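PDB 6HU8: transcriptional regulator ComR from Streptococcus vestibularis F0396, which probably binds DNA as a peptide-responsive competence regulator of the RNPP family, joining a helix-turn-helix domain to a TPR domain. Local coordinates for residues 225-228 / 229-232. Numbering follows the deposited sequence.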
loop_
_atom_site.group_PDB
_atom_site.type_symbol
_atom_site.label_atom_id
_atom_site.label_comp_id
_atom_site.label_asym_id
_atom_site.label_seq_id
_atom_site.Cartn_x
_atom_site.Cartn_y
_atom_site.Cartn_z
ATOM N N ASP A 225 2.791 -20.186 8.411
ATOM C CA ASP A 225 3.849 -19.232 8.063
ATOM C C ASP A 225 3.907 -17.977 8.951
ATOM O O ASP A 225 4.552 -16.987 8.564
ATOM C CB ASP A 225 3.720 -18.787 6.595
ATOM C CG ASP A 225 3.949 -19.923 5.619
ATOM O OD1 ASP A 225 5.127 -20.214 5.308
ATOM O OD2 ASP A 225 2.948 -20.522 5.166
ATOM N N PHE A 226 3.262 -17.999 10.124
ATOM C CA PHE A 226 3.225 -16.793 10.958
ATOM C C PHE A 226 4.636 -16.335 11.336
ATOM O O PHE A 226 4.939 -15.143 11.270
ATOM C CB PHE A 226 2.392 -16.996 12.236
ATOM C CG PHE A 226 2.221 -15.731 13.053
ATOM C CD1 PHE A 226 3.164 -15.369 14.013
ATOM C CD2 PHE A 226 1.127 -14.903 12.855
ATOM C CE1 PHE A 226 3.018 -14.202 14.750
ATOM C CE2 PHE A 226 0.973 -13.731 13.590
ATOM C CZ PHE A 226 1.924 -13.385 14.541
ATOM N N LEU A 227 5.502 -17.272 11.716
ATOM C CA LEU A 227 6.857 -16.902 12.122
ATOM C C LEU A 227 7.681 -16.490 10.909
ATOM O O LEU A 227 8.677 -15.787 11.038
ATOM C CB LEU A 227 7.536 -18.048 12.872
ATOM C CG LEU A 227 6.892 -18.440 14.202
ATOM C CD1 LEU A 227 7.636 -19.620 14.831
ATOM C CD2 LEU A 227 6.870 -17.246 15.150
ATOM N N THR A 228 7.263 -16.916 9.724
ATOM C CA THR A 228 7.922 -16.460 8.505
ATOM C C THR A 228 7.608 -14.974 8.288
ATOM O O THR A 228 8.468 -14.198 7.843
ATOM C CB THR A 228 7.506 -17.296 7.287
ATOM O OG1 THR A 228 7.956 -18.640 7.481
ATOM C CG2 THR A 228 8.154 -16.762 6.026
ATOM N N VAL A 229 6.392 -14.571 8.645
ATOM C CA VAL A 229 6.047 -13.155 8.611
ATOM C C VAL A 229 6.851 -12.379 9.653
ATOM O O VAL A 229 7.352 -11.288 9.366
ATOM C CB VAL A 229 4.549 -12.920 8.845
ATOM C CG1 VAL A 229 4.245 -11.435 8.861
ATOM C CG2 VAL A 229 3.724 -13.625 7.772
ATOM N N ILE A 230 6.986 -12.926 10.857
ATOM C CA ILE A 230 7.808 -12.265 11.882
ATOM C C ILE A 230 9.231 -12.082 11.378
ATOM O O ILE A 230 9.838 -11.024 11.553
ATOM C CB ILE A 230 7.833 -13.065 13.216
ATOM C CG1 ILE A 230 6.414 -13.178 13.800
ATOM C CG2 ILE A 230 8.829 -12.438 14.216
ATOM C CD1 ILE A 230 5.798 -11.827 14.168
ATOM N N ASP A 231 9.755 -13.127 10.745
ATOM C CA ASP A 231 11.125 -13.124 10.241
ATOM C C ASP A 231 11.347 -12.030 9.189
ATOM O O ASP A 231 12.396 -11.361 9.155
ATOM C CB ASP A 231 11.457 -14.501 9.663
ATOM C CG ASP A 231 11.785 -15.522 10.747
ATOM O OD1 ASP A 231 12.223 -15.111 11.835
ATOM O OD2 ASP A 231 11.606 -16.732 10.513
ATOM N N LYS A 232 10.351 -11.845 8.333
ATOM C CA LYS A 232 10.465 -10.847 7.280
ATOM C C LYS A 232 10.433 -9.457 7.901
ATOM O O LYS A 232 11.220 -8.578 7.525
ATOM C CB LYS A 232 9.348 -11.003 6.248
ATOM C CG LYS A 232 9.595 -10.201 4.954
ATOM C CD LYS A 232 10.503 -10.955 4.004
ATOM C CE LYS A 232 10.664 -10.230 2.659
ATOM N NZ LYS A 232 10.666 -11.205 1.538
#
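Phe226 and Ile230, one turn apart at the start of helix 226-240, show how an i to i+4 pair works in the helical hairpins of a TPR-type domain. With its CG anti to the backbone N (chi1 -174°), the ring of Phe226 reaches toward the next turn and meets the Ile230 side chain at a slant. Atom CE1 of Phe226 lies 3.7 Å from CG1 of Ile230 and is equally close to its CD1, a bend at chi2 of -63° turning that methyl to the ring. Both residues are buried: Phe226 stacks on Tyr256 of helix 246-261 and touches helix 200-219, while Ile230 packs on Val249 of helix 246-261. Leu227 approaches Ile230 more loosely, its CD2 4.3 Å from CG1 of Ile230. The first turn is built by main-chain bonds from Val229 N to Asp225 O (3.0 Å) and from Ile230 N to Phe226 O. Asp225 occupies the N-cap position, but its carboxylate makes no capping bond. The bent side chain of Lys232 carries NZ off to the carbonyl oxygens of Leu192 and Gln194. Leu227 O accepts from Asp231 N (2.9 Å), the donor tilted 34° from the carbonyl plane; Asp231 OD2, 3.1 Å from Leu227 O, makes no hydrogen bond with that oxygen.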